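Local coordinates for protein 4-hydroxy-tetrahydrodipicolinate synthase (Methanocaldococcus jannaschii DSM 2661, PDB 2YXG) that probably catalyses the condensation of pyruvate with aspartate semialdehyde to 4-hydroxy-tetrahydrodipicolinate, a step on the way to lysine, at residues N28-N33 / V204-P209; L87-E92 / A122-L127; L150-S155 / D176-V181; K239-E244 / K277-V282. One frame throughout, in Å; residues are numbered along the deposited sequence.

Contact 1 (N28-N33 / V204-P209); sequences NFLIEN and VANIVP
At the seam of the TIM barrel, where the first strand meets the eighth, Phe29 and Leu30 near the end of helix 20-32, and Asn33 just past it, pack on Pro209, the first residue of helix 209-221. Phe29 swings its ring out of the helix with CG anti to the backbone N (chi1 174°). One corner of the ring reaches the pyrrolidine obliquely, CE2 standing 3.5 Å from CG of Pro209 and CZ 3.8 Å from the same CG. The ring edge also looks, near its own plane, at the carbonyls of Asn206 and Ile207, with CE2 4.0 Å from Asn206 O. Leu30 comes in beside it at about a right angle to the proline: its CD2 lies 3.8 Å from Pro209 CG and 3.5 Å from Ala205 O. Asn33 adds its CB, 3.7 Å from Pro209 CB, so three residues crowd round one proline ring. Beyond the contact, Arg259 makes a cation-pi interaction with Phe29, and Pro7 of strand 4-7 touches both Leu30 and Asn206. The side chain of Asn206 is also about 4 Å from that of Thr44, predicted to bind pyruvate. With an alanine in place of Phe29, the proline would probably lose much of its cover and Arg259 its aromatic partner. No hydrogen bond crosses between the segments. Their grip is apolar, while the turn of 204-209 holds its own shape through Val204 O, which accepts from both Ile207 N and Val208 N.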
loop_
_atom_site.group_PDB
_atom_site.type_symbol
_atom_site.label_atom_id
_atom_site.label_comp_id
_atom_site.label_asym_id
_atom_site.label_seq_id
_atom_site.Cartn_x
_atom_site.Cartn_y
_atom_site.Cartn_z
ATOM N N ASN A 28 15.253 14.571 -34.484
ATOM C CA ASN A 28 15.659 15.955 -34.838
ATOM C C ASN A 28 14.782 17.021 -34.216
ATOM O O ASN A 28 15.292 18.074 -33.813
ATOM C CB ASN A 28 15.655 16.123 -36.364
ATOM C CG ASN A 28 16.782 15.408 -37.004
ATOM O OD1 ASN A 28 16.620 14.794 -38.064
ATOM N ND2 ASN A 28 17.963 15.469 -36.366
ATOM N N PHE A 29 13.471 16.774 -34.134
ATOM C CA PHE A 29 12.596 17.671 -33.381
ATOM C C PHE A 29 13.081 17.917 -31.930
ATOM O O PHE A 29 13.120 19.034 -31.466
ATOM C CB PHE A 29 11.154 17.174 -33.372
ATOM C CG PHE A 29 10.227 17.987 -32.502
ATOM C CD1 PHE A 29 9.900 19.312 -32.832
ATOM C CD2 PHE A 29 9.639 17.422 -31.376
ATOM C CE1 PHE A 29 8.965 20.090 -32.021
ATOM C CE2 PHE A 29 8.719 18.153 -30.575
ATOM C CZ PHE A 29 8.387 19.496 -30.899
ATOM N N LEU A 30 13.461 16.868 -31.225
ATOM C CA LEU A 30 13.875 17.019 -29.832
ATOM C C LEU A 30 15.246 17.688 -29.735
ATOM O O LEU A 30 15.487 18.543 -28.865
ATOM C CB LEU A 30 13.909 15.654 -29.199
ATOM C CG LEU A 30 12.570 14.901 -29.304
ATOM C CD1 LEU A 30 12.706 13.390 -28.916
ATOM C CD2 LEU A 30 11.431 15.598 -28.473
ATOM N N ILE A 31 16.151 17.286 -30.622
ATOM C CA ILE A 31 17.491 17.919 -30.670
ATOM C C ILE A 31 17.369 19.415 -30.969
ATOM O O ILE A 31 18.010 20.193 -30.276
ATOM C CB ILE A 31 18.489 17.202 -31.636
ATOM C CG1 ILE A 31 18.677 15.718 -31.237
ATOM C CG2 ILE A 31 19.874 18.008 -31.736
ATOM C CD1 ILE A 31 19.619 14.902 -32.171
ATOM N N GLU A 32 16.541 19.784 -31.953
ATOM C CA GLU A 32 16.298 21.202 -32.336
ATOM C C GLU A 32 15.925 21.962 -31.065
ATOM O O GLU A 32 16.301 23.115 -30.857
ATOM C CB GLU A 32 15.103 21.387 -33.354
ATOM C CG GLU A 32 15.181 20.759 -34.824
ATOM C CD GLU A 32 13.762 20.584 -35.598
ATOM O OE1 GLU A 32 12.756 21.289 -35.293
ATOM O OE2 GLU A 32 13.658 19.719 -36.531
ATOM N N ASN A 33 15.159 21.294 -30.206
ATOM C CA ASN A 33 14.578 21.969 -29.073
ATOM C C ASN A 33 15.415 21.934 -27.808
ATOM O O ASN A 33 14.934 22.305 -26.722
ATOM C CB ASN A 33 13.126 21.525 -28.895
ATOM C CG ASN A 33 12.235 22.142 -29.967
ATOM O OD1 ASN A 33 11.857 21.505 -30.976
ATOM N ND2 ASN A 33 11.962 23.418 -29.796
ATOM N N VAL A 204 6.920 13.625 -20.954
ATOM C CA VAL A 204 6.346 14.829 -21.458
ATOM C C VAL A 204 7.321 15.630 -22.318
ATOM O O VAL A 204 6.887 16.385 -23.177
ATOM C CB VAL A 204 5.726 15.695 -20.328
ATOM C CG1 VAL A 204 6.786 16.507 -19.562
ATOM C CG2 VAL A 204 4.679 16.660 -20.937
ATOM N N ALA A 205 8.642 15.479 -22.147
ATOM C CA ALA A 205 9.570 16.206 -23.051
ATOM C C ALA A 205 9.432 15.745 -24.505
ATOM O O ALA A 205 9.932 16.412 -25.420
ATOM C CB ALA A 205 11.047 16.151 -22.575
ATOM N N ASN A 206 8.737 14.633 -24.761
ATOM C CA ASN A 206 8.358 14.292 -26.181
ATOM C C ASN A 206 7.371 15.261 -26.879
ATOM O O ASN A 206 7.321 15.302 -28.113
ATOM C CB ASN A 206 7.796 12.879 -26.293
ATOM C CG ASN A 206 8.848 11.806 -26.015
ATOM O OD1 ASN A 206 8.824 11.136 -24.964
ATOM N ND2 ASN A 206 9.771 11.629 -26.962
ATOM N N ILE A 207 6.592 15.985 -26.067
ATOM C CA ILE A 207 5.456 16.811 -26.480
ATOM C C ILE A 207 5.896 18.288 -26.430
ATOM O O ILE A 207 5.656 19.069 -27.362
ATOM C CB ILE A 207 4.209 16.632 -25.481
ATOM C CG1 ILE A 207 3.641 15.222 -25.498
ATOM C CG2 ILE A 207 3.051 17.610 -25.795
ATOM C CD1 ILE A 207 3.512 14.713 -26.943
ATOM N N VAL A 208 6.513 18.660 -25.308
ATOM C CA VAL A 208 6.928 20.048 -25.079
ATOM C C VAL A 208 8.406 20.113 -24.718
ATOM O O VAL A 208 8.743 20.571 -23.621
ATOM C CB VAL A 208 6.061 20.736 -23.993
ATOM C CG1 VAL A 208 4.679 21.108 -24.599
ATOM C CG2 VAL A 208 5.894 19.846 -22.797
ATOM N N PRO A 209 9.290 19.644 -25.644
ATOM C CA PRO A 209 10.759 19.622 -25.328
ATOM C C PRO A 209 11.323 20.994 -24.939
ATOM O O PRO A 209 12.083 21.093 -23.999
ATOM C CB PRO A 209 11.420 19.137 -26.638
ATOM C CG PRO A 209 10.346 19.186 -27.690
ATOM C CD PRO A 209 9.002 19.151 -27.006
#

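Contact 2 (L87-E92 / A122-L127); sequences LSVFAE and AESINL
Ser88, the first residue of 87-92 to touch 122-127, meets it with carbon: its CB is 3.8 Å from Ser124 OG. Both serine hydroxyls bond back within their own helices, Ser88 OG to Ala84 O and Ser124 OG to Val121 O, so the meeting is one of packing. The main-chain oxygen of Ser88 lies against a methyl, 3.5 Å from Ile125 CG2. Val89 brings CG2 alongside the last helical turn, 3.7 Å from Ser124 O and 4.2 Å from CG2 of Ile125. Glu92 then carries the polar part. With CG anti to the backbone N (chi1 -172°) and the chain extended beyond it, the side chain spans the gap and sets OE2 before two successive peptide N-H groups. Asn126 N gives the stronger bond, 2.7 Å to Glu92 OE2 with an N-H...O angle of 148°, arriving on the syn side but 27° out of the carboxylate plane. Leu127 N adds a weak one at 3.2 Å to the same OE2. The stem of the glutamate is used too, its CG 3.7 Å from Leu127 CG, while Leu127 CD1 tucks under the Glu92 backbone. Replacing Glu92 by alanine would probably leave both peptide N-H groups without this acceptor and expose the flank of Leu127. The contact joins two consecutive helices of the barrel wall, and its chemistry implies that a single carboxylate oxygen is likely to steady the bend from helix 111-124 towards strand 129-133, the two N-H dipoles probably stabilising its negative charge.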
loop_
_atom_site.group_PDB
_atom_site.type_symbol
_atom_site.label_atom_id
_atom_site.label_comp_id
_atom_site.label_asym_id
_atom_site.label_seq_id
_atom_site.Cartn_x
_atom_site.Cartn_y
_atom_site.Cartn_z
ATOM N N LEU A 87 22.175 -7.208 -24.087
ATOM C CA LEU A 87 21.674 -5.912 -24.562
ATOM C C LEU A 87 22.683 -4.785 -24.332
ATOM O O LEU A 87 22.791 -3.863 -25.138
ATOM C CB LEU A 87 20.308 -5.518 -23.913
ATOM C CG LEU A 87 19.084 -6.373 -24.310
ATOM C CD1 LEU A 87 17.882 -6.149 -23.393
ATOM C CD2 LEU A 87 18.684 -6.091 -25.759
ATOM N N SER A 88 23.396 -4.869 -23.216
ATOM C CA SER A 88 24.361 -3.845 -22.823
ATOM C C SER A 88 25.578 -3.861 -23.739
ATOM O O SER A 88 26.040 -2.815 -24.190
ATOM C CB SER A 88 24.804 -4.067 -21.363
ATOM O OG SER A 88 23.670 -4.007 -20.478
ATOM N N VAL A 89 26.091 -5.067 -23.976
ATOM C CA VAL A 89 27.225 -5.276 -24.880
ATOM C C VAL A 89 26.848 -4.762 -26.272
ATOM O O VAL A 89 27.644 -4.054 -26.928
ATOM C CB VAL A 89 27.641 -6.757 -24.912
ATOM C CG1 VAL A 89 28.577 -7.072 -26.156
ATOM C CG2 VAL A 89 28.316 -7.140 -23.579
ATOM N N PHE A 90 25.635 -5.069 -26.700
ATOM C CA PHE A 90 25.161 -4.532 -27.949
ATOM C C PHE A 90 25.091 -2.985 -27.989
ATOM O O PHE A 90 25.477 -2.364 -28.975
ATOM C CB PHE A 90 23.805 -5.071 -28.347
ATOM C CG PHE A 90 23.284 -4.402 -29.604
ATOM C CD1 PHE A 90 23.708 -4.847 -30.870
ATOM C CD2 PHE A 90 22.456 -3.263 -29.519
ATOM C CE1 PHE A 90 23.251 -4.230 -32.024
ATOM C CE2 PHE A 90 22.032 -2.620 -30.664
ATOM C CZ PHE A 90 22.418 -3.105 -31.929
ATOM N N ALA A 91 24.583 -2.366 -26.926
ATOM C CA ALA A 91 24.519 -0.918 -26.894
ATOM C C ALA A 91 25.940 -0.334 -27.021
ATOM O O ALA A 91 26.143 0.692 -27.636
ATOM C CB ALA A 91 23.859 -0.463 -25.631
ATOM N N GLU A 92 26.925 -0.984 -26.428
ATOM C CA GLU A 92 28.287 -0.426 -26.479
ATOM C C GLU A 92 28.870 -0.562 -27.894
ATOM O O GLU A 92 29.328 0.415 -28.485
ATOM C CB GLU A 92 29.197 -1.082 -25.458
ATOM C CG GLU A 92 30.578 -0.388 -25.336
ATOM C CD GLU A 92 31.377 -0.932 -24.195
ATOM O OE1 GLU A 92 31.545 -2.165 -24.107
ATOM O OE2 GLU A 92 31.828 -0.149 -23.366
ATOM N N ALA A 122 27.573 -4.092 -15.207
ATOM C CA ALA A 122 28.674 -3.159 -15.081
ATOM C C ALA A 122 30.004 -3.776 -15.549
ATOM O O ALA A 122 30.776 -3.087 -16.213
ATOM C CB ALA A 122 28.751 -2.629 -13.668
ATOM N N GLU A 123 30.248 -5.051 -15.226
ATOM C CA GLU A 123 31.433 -5.787 -15.692
ATOM C C GLU A 123 31.459 -6.039 -17.191
ATOM O O GLU A 123 32.530 -6.260 -17.759
ATOM C CB GLU A 123 31.553 -7.138 -14.978
ATOM C CG GLU A 123 32.198 -7.032 -13.573
ATOM C CD GLU A 123 31.806 -8.167 -12.607
ATOM O OE1 GLU A 123 31.500 -9.305 -13.072
ATOM O OE2 GLU A 123 31.781 -7.903 -11.370
ATOM N N SER A 124 30.293 -6.022 -17.836
ATOM C CA SER A 124 30.180 -6.394 -19.243
ATOM C C SER A 124 30.602 -5.276 -20.219
ATOM O O SER A 124 30.886 -5.538 -21.392
ATOM C CB SER A 124 28.751 -6.895 -19.583
ATOM O OG SER A 124 27.798 -5.825 -19.717
ATOM N N ILE A 125 30.625 -4.037 -19.750
ATOM C CA ILE A 125 30.802 -2.902 -20.651
ATOM C C ILE A 125 31.601 -1.843 -19.962
ATOM O O ILE A 125 31.745 -1.897 -18.742
ATOM C CB ILE A 125 29.442 -2.288 -21.096
ATOM C CG1 ILE A 125 28.648 -1.745 -19.887
ATOM C CG2 ILE A 125 28.644 -3.315 -21.918
ATOM C CD1 ILE A 125 27.337 -1.003 -20.274
ATOM N N ASN A 126 32.092 -0.871 -20.745
ATOM C CA ASN A 126 32.718 0.303 -20.187
ATOM C C ASN A 126 31.857 1.589 -20.194
ATOM O O ASN A 126 32.197 2.551 -19.523
ATOM C CB ASN A 126 34.124 0.511 -20.796
ATOM C CG ASN A 126 35.143 -0.543 -20.245
ATOM O OD1 ASN A 126 35.792 -1.241 -21.019
ATOM N ND2 ASN A 126 35.198 -0.702 -18.898
ATOM N N LEU A 127 30.732 1.576 -20.893
ATOM C CA LEU A 127 29.758 2.690 -20.853
ATOM C C LEU A 127 29.290 3.086 -19.445
ATOM O O LEU A 127 29.198 2.247 -18.565
ATOM C CB LEU A 127 28.530 2.345 -21.714
ATOM C CG LEU A 127 28.823 2.085 -23.178
ATOM C CD1 LEU A 127 27.507 2.077 -23.979
ATOM C CD2 LEU A 127 29.807 3.177 -23.687
#

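Contact 3 (L150-S155 / D176-V181); sequences LAEEYS and DAKITV
Ala151 points its methyl from helix 144-153 at the turn after helix 168-177, where the backbone of Ala177 to Ile179 passes in front of it. CB is 3.9 Å from Ala177 O and 4.0 Å from Lys178 O, so the methyl rests against two successive carbonyl oxygens. On the same patch Ile179 offers CG2, 4.0 Å from Ala151 CB, while the rest of this side chain leads off towards Leu173 and Val160. Beside the alanine, Glu152 and Lys178 run at a slant to one another. The glutamate lies extended beyond CG, whereas the lysine is bent at chi2, chi3 and chi4 and curls back over the helix end from which it springs. Through these bends its ammonium group returns to the carbonyls just before it: NZ donates to Asp176 O at 2.9 Å, in the carbonyl plane with a C=O...N angle of 152°, and more weakly to Ala177 O at 3.1 Å. Lys178 has positive phi (44°), where the chain leaves helical geometry and turns towards strand 180-183. Glu152 OE2 stays 4.1 Å from Lys178 NZ, too far for a salt bridge, and pairs instead with Lys148 on its own helix. The contact joins neighbouring helices of the barrel wall at the surface, burying only 139 Å² between the segments. Its chemistry implies a small apolar centre with loosely matched charges at its rim. The lysine bonds to the C-terminal end of helix 168-177, where a positive charge would probably offset the helix dipole; Glu152 probably feels that charge as a longer-range attraction.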
loop_
_atom_site.group_PDB
_atom_site.type_symbol
_atom_site.label_atom_id
_atom_site.label_comp_id
_atom_site.label_asym_id
_atom_site.label_seq_id
_atom_site.Cartn_x
_atom_site.Cartn_y
_atom_site.Cartn_z
ATOM N N LEU A 150 27.041 -0.749 -5.231
ATOM C CA LEU A 150 27.288 -0.706 -6.698
ATOM C C LEU A 150 28.301 0.348 -7.148
ATOM O O LEU A 150 29.284 0.042 -7.853
ATOM C CB LEU A 150 25.986 -0.521 -7.475
ATOM C CG LEU A 150 25.179 -1.831 -7.464
ATOM C CD1 LEU A 150 23.682 -1.643 -7.926
ATOM C CD2 LEU A 150 25.914 -2.843 -8.283
ATOM N N ALA A 151 28.038 1.589 -6.740
ATOM C CA ALA A 151 28.861 2.717 -7.125
ATOM C C ALA A 151 30.245 2.592 -6.493
ATOM O O ALA A 151 31.243 2.891 -7.148
ATOM C CB ALA A 151 28.206 4.032 -6.709
ATOM N N GLU A 152 30.318 2.154 -5.235
ATOM C CA GLU A 152 31.626 1.905 -4.608
ATOM C C GLU A 152 32.457 0.876 -5.356
ATOM O O GLU A 152 33.678 1.024 -5.407
ATOM C CB GLU A 152 31.521 1.558 -3.113
ATOM C CG GLU A 152 31.101 2.783 -2.251
ATOM C CD GLU A 152 30.742 2.456 -0.784
ATOM O OE1 GLU A 152 30.382 1.279 -0.446
ATOM O OE2 GLU A 152 30.818 3.437 0.042
ATOM N N GLU A 153 31.813 -0.136 -5.963
ATOM C CA GLU A 153 32.570 -1.134 -6.715
ATOM C C GLU A 153 32.845 -0.821 -8.180
ATOM O O GLU A 153 33.896 -1.181 -8.738
ATOM C CB GLU A 153 31.923 -2.516 -6.643
ATOM C CG GLU A 153 32.746 -3.521 -7.441
ATOM C CD GLU A 153 32.583 -4.979 -7.022
ATOM O OE1 GLU A 153 31.637 -5.352 -6.275
ATOM O OE2 GLU A 153 33.427 -5.779 -7.493
ATOM N N TYR A 154 31.885 -0.187 -8.819
ATOM C CA TYR A 154 31.930 -0.010 -10.253
ATOM C C TYR A 154 31.933 1.454 -10.614
ATOM O O TYR A 154 30.907 2.163 -10.429
ATOM C CB TYR A 154 30.733 -0.699 -10.881
ATOM C CG TYR A 154 30.704 -2.172 -10.603
ATOM C CD1 TYR A 154 31.540 -3.053 -11.308
ATOM C CD2 TYR A 154 29.868 -2.694 -9.606
ATOM C CE1 TYR A 154 31.520 -4.451 -11.031
ATOM C CE2 TYR A 154 29.846 -4.078 -9.311
ATOM C CZ TYR A 154 30.650 -4.945 -10.044
ATOM O OH TYR A 154 30.607 -6.287 -9.773
ATOM N N SER A 155 33.055 1.909 -11.178
ATOM C CA SER A 155 33.145 3.311 -11.584
ATOM C C SER A 155 32.149 3.681 -12.690
ATOM O O SER A 155 31.848 4.866 -12.867
ATOM C CB SER A 155 34.535 3.649 -12.062
ATOM O OG SER A 155 34.837 2.818 -13.170
ATOM N N ASP A 176 24.175 9.881 0.431
ATOM C CA ASP A 176 25.041 8.656 0.617
ATOM C C ASP A 176 25.741 8.094 -0.622
ATOM O O ASP A 176 26.909 7.674 -0.568
ATOM C CB ASP A 176 24.235 7.446 1.143
ATOM C CG ASP A 176 23.653 7.662 2.518
ATOM O OD1 ASP A 176 23.810 8.748 3.122
ATOM O OD2 ASP A 176 22.998 6.718 3.027
ATOM N N ALA A 177 24.970 7.994 -1.702
ATOM C CA ALA A 177 25.320 7.428 -3.037
ATOM C C ALA A 177 26.633 7.802 -3.749
ATOM O O ALA A 177 27.400 6.903 -4.178
ATOM C CB ALA A 177 24.197 7.725 -3.969
ATOM N N LYS A 178 26.869 9.110 -3.902
ATOM C CA LYS A 178 27.711 9.600 -4.958
ATOM C C LYS A 178 27.320 8.837 -6.230
ATOM O O LYS A 178 28.079 7.995 -6.763
ATOM C CB LYS A 178 29.201 9.427 -4.661
ATOM C CG LYS A 178 29.650 9.677 -3.213
ATOM C CD LYS A 178 30.745 8.648 -2.866
ATOM C CE LYS A 178 30.216 7.197 -2.980
ATOM N NZ LYS A 178 29.386 6.791 -1.812
ATOM N N ILE A 179 26.077 9.067 -6.649
ATOM C CA ILE A 179 25.676 8.897 -8.023
ATOM C C ILE A 179 24.883 10.149 -8.312
ATOM O O ILE A 179 24.356 10.773 -7.400
ATOM C CB ILE A 179 24.762 7.644 -8.253
ATOM C CG1 ILE A 179 23.920 7.343 -7.026
ATOM C CG2 ILE A 179 25.571 6.418 -8.575
ATOM C CD1 ILE A 179 22.717 8.153 -6.886
ATOM N N THR A 180 24.773 10.484 -9.592
ATOM C CA THR A 180 23.824 11.480 -10.051
ATOM C C THR A 180 22.386 10.968 -9.949
ATOM O O THR A 180 22.069 9.818 -10.348
ATOM C CB THR A 180 24.144 11.825 -11.470
ATOM O OG1 THR A 180 25.504 12.243 -11.517
ATOM C CG2 THR A 180 23.246 12.928 -11.996
ATOM N N VAL A 181 21.516 11.785 -9.366
ATOM C CA VAL A 181 20.091 11.443 -9.408
ATOM C C VAL A 181 19.408 12.118 -10.589
ATOM O O VAL A 181 19.513 13.324 -10.717
ATOM C CB VAL A 181 19.350 11.774 -8.068
ATOM C CG1 VAL A 181 17.830 11.529 -8.214
ATOM C CG2 VAL A 181 19.964 10.976 -6.878
#

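Contact 4 (K239-E244 / K277-V282); sequences KAMFIE and KILENV
The backbones come closest at Ala240 and Leu279, whose CA atoms are 5.9 Å apart, just where a type I turn from Ala240 to Ile243, closed by Ile243 N to Ala240 O at 3.0 Å, bends the chain away from the path of helix 224-240. Ala240 aims its methyl at helix 273-286, CB standing 3.8 Å from Leu279 CD1 and 4.3 Å from CG2 of Val282. Met241 starts off away from that helix, but its chain bends at chi2 and chi3 and brings CE back to 3.8 Å from Leu279 CD1. The one leucine methyl is thus touched by both neighbours, a reach made possible by CG lying anti to the backbone N (chi1 179°). Further round the turn Ile243 extends across to the residue before Leu279 on the helix, its CD1 3.9 Å from Ile278 CG2. Leu279 also packs on Thr252 and Ala253 of helix 248-256, and Met241 on Val250, so a third helix completes this core. The next residue, Glu244, is held through OE2 by His275 ND1 and Ser272 N, and packs against Thr110 of a second subunit. The contact belongs to the C-terminal helices that follow the barrel. Every side-chain meeting across it is carbon on carbon, with no hydrogen bond between the segments, which suggests that close fit and exclusion of water are what mainly hold helix 273-286 against the turn.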
loop_
_atom_site.group_PDB
_atom_site.type_symbol
_atom_site.label_atom_id
_atom_site.label_comp_id
_atom_site.label_asym_id
_atom_site.label_seq_id
_atom_site.Cartn_x
_atom_site.Cartn_y
_atom_site.Cartn_z
ATOM N N LYS A 239 -0.023 15.507 -15.690
ATOM C CA LYS A 239 -1.007 14.533 -15.214
ATOM C C LYS A 239 -1.625 13.743 -16.355
ATOM O O LYS A 239 -1.827 12.507 -16.223
ATOM C CB LYS A 239 -2.115 15.201 -14.410
ATOM C CG LYS A 239 -1.614 15.909 -13.156
ATOM C CD LYS A 239 -2.801 16.373 -12.299
ATOM C CE LYS A 239 -3.540 17.564 -12.905
ATOM N NZ LYS A 239 -4.772 17.942 -12.121
ATOM N N ALA A 240 -1.936 14.410 -17.474
ATOM C CA ALA A 240 -2.471 13.658 -18.591
ATOM C C ALA A 240 -1.513 12.582 -19.077
ATOM O O ALA A 240 -1.947 11.535 -19.572
ATOM C CB ALA A 240 -2.900 14.569 -19.743
ATOM N N MET A 241 -0.212 12.789 -18.935
ATOM C CA MET A 241 0.718 11.776 -19.478
ATOM C C MET A 241 0.587 10.442 -18.717
ATOM O O MET A 241 0.997 9.393 -19.181
ATOM C CB MET A 241 2.180 12.278 -19.501
ATOM C CG MET A 241 2.505 13.365 -20.525
ATOM S SD MET A 241 2.027 12.892 -22.175
ATOM C CE MET A 241 0.377 13.671 -22.276
ATOM N N PHE A 242 -0.005 10.479 -17.539
ATOM C CA PHE A 242 -0.282 9.206 -16.876
ATOM C C PHE A 242 -1.777 8.886 -16.657
ATOM O O PHE A 242 -2.109 8.066 -15.774
ATOM C CB PHE A 242 0.521 9.059 -15.579
ATOM C CG PHE A 242 0.224 10.098 -14.529
ATOM C CD1 PHE A 242 -0.902 9.996 -13.718
ATOM C CD2 PHE A 242 1.144 11.124 -14.280
ATOM C CE1 PHE A 242 -1.142 10.935 -12.736
ATOM C CE2 PHE A 242 0.928 12.058 -13.273
ATOM C CZ PHE A 242 -0.205 11.977 -12.509
ATOM N N ILE A 243 -2.648 9.533 -17.439
ATOM C CA ILE A 243 -4.080 9.318 -17.314
ATOM C C ILE A 243 -4.452 7.821 -17.537
ATOM O O ILE A 243 -5.352 7.259 -16.884
ATOM C CB ILE A 243 -4.938 10.323 -18.166
ATOM C CG1 ILE A 243 -6.391 10.244 -17.708
ATOM C CG2 ILE A 243 -4.825 10.087 -19.653
ATOM C CD1 ILE A 243 -7.275 11.115 -18.490
ATOM N N GLU A 244 -3.736 7.207 -18.462
ATOM C CA GLU A 244 -3.633 5.767 -18.544
ATOM C C GLU A 244 -2.120 5.475 -18.548
ATOM O O GLU A 244 -1.305 6.409 -18.639
ATOM C CB GLU A 244 -4.357 5.243 -19.817
ATOM C CG GLU A 244 -5.861 5.628 -19.866
ATOM C CD GLU A 244 -6.722 4.871 -20.910
ATOM O OE1 GLU A 244 -6.185 4.006 -21.654
ATOM O OE2 GLU A 244 -7.952 5.169 -20.973
ATOM N N LYS A 277 -10.752 12.756 -24.515
ATOM C CA LYS A 277 -11.306 14.111 -24.403
ATOM C C LYS A 277 -10.569 14.962 -23.376
ATOM O O LYS A 277 -10.283 16.089 -23.613
ATOM C CB LYS A 277 -12.785 14.029 -24.058
ATOM C CG LYS A 277 -13.629 13.389 -25.127
ATOM C CD LYS A 277 -15.120 13.703 -24.831
ATOM C CE LYS A 277 -16.038 12.915 -25.809
ATOM N NZ LYS A 277 -17.494 13.271 -25.597
ATOM N N ILE A 278 -10.251 14.386 -22.234
ATOM C CA ILE A 278 -9.468 15.106 -21.197
ATOM C C ILE A 278 -8.098 15.504 -21.785
ATOM O O ILE A 278 -7.649 16.669 -21.702
ATOM C CB ILE A 278 -9.357 14.268 -19.875
ATOM C CG1 ILE A 278 -10.715 14.319 -19.112
ATOM C CG2 ILE A 278 -8.250 14.859 -18.927
ATOM C CD1 ILE A 278 -11.095 13.092 -18.326
ATOM N N LEU A 279 -7.452 14.544 -22.422
ATOM C CA LEU A 279 -6.167 14.832 -23.062
ATOM C C LEU A 279 -6.319 15.931 -24.110
ATOM O O LEU A 279 -5.501 16.895 -24.131
ATOM C CB LEU A 279 -5.539 13.560 -23.674
ATOM C CG LEU A 279 -4.191 13.779 -24.385
ATOM C CD1 LEU A 279 -3.140 14.491 -23.498
ATOM C CD2 LEU A 279 -3.695 12.470 -24.894
ATOM N N GLU A 280 -7.346 15.803 -24.978
ATOM C CA GLU A 280 -7.565 16.786 -26.027
ATOM C C GLU A 280 -7.733 18.192 -25.457
ATOM O O GLU A 280 -7.216 19.177 -25.998
ATOM C CB GLU A 280 -8.810 16.485 -26.857
ATOM C CG GLU A 280 -8.670 15.450 -27.937
ATOM C CD GLU A 280 -10.051 15.001 -28.451
ATOM O OE1 GLU A 280 -11.011 15.727 -28.163
ATOM O OE2 GLU A 280 -10.195 13.960 -29.130
ATOM N N ASN A 281 -8.485 18.296 -24.379
ATOM C CA ASN A 281 -8.750 19.628 -23.811
ATOM C C ASN A 281 -7.463 20.209 -23.277
ATOM O O ASN A 281 -7.208 21.383 -23.473
ATOM C CB ASN A 281 -9.858 19.595 -22.735
ATOM C CG ASN A 281 -11.209 19.183 -23.306
ATOM O OD1 ASN A 281 -11.409 19.249 -24.500
ATOM N ND2 ASN A 281 -12.130 18.724 -22.446
ATOM N N VAL A 282 -6.639 19.402 -22.612
ATOM C CA VAL A 282 -5.376 19.960 -22.137
ATOM C C VAL A 282 -4.440 20.392 -23.292
ATOM O O VAL A 282 -3.815 21.449 -23.203
ATOM C CB VAL A 282 -4.645 19.190 -20.953
ATOM C CG1 VAL A 282 -5.557 18.270 -20.114
ATOM C CG2 VAL A 282 -3.278 18.591 -21.342
#

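In the fold
From the N terminus, helix 20-32 opens contact 1, which closes 171 residues later beyond the last barrel strand and so joins the first and last beta-alpha units of the barrel. Contacts 2 and 3 fall within that span, one after the other, each linking successive helices of the outer wall. They touch one another: Tyr154 of contact 3 packs on Ala122 and probably hydrogen-bonds Glu123 of contact 2. Contact 3 and contact 1 lie on opposite sides of the chain's centre, their own centres about 30 Å apart. Contact 4 follows contact 1 in series, closing the C-terminal helices, and meets it where Val204 packs on Met241. None of the four cross.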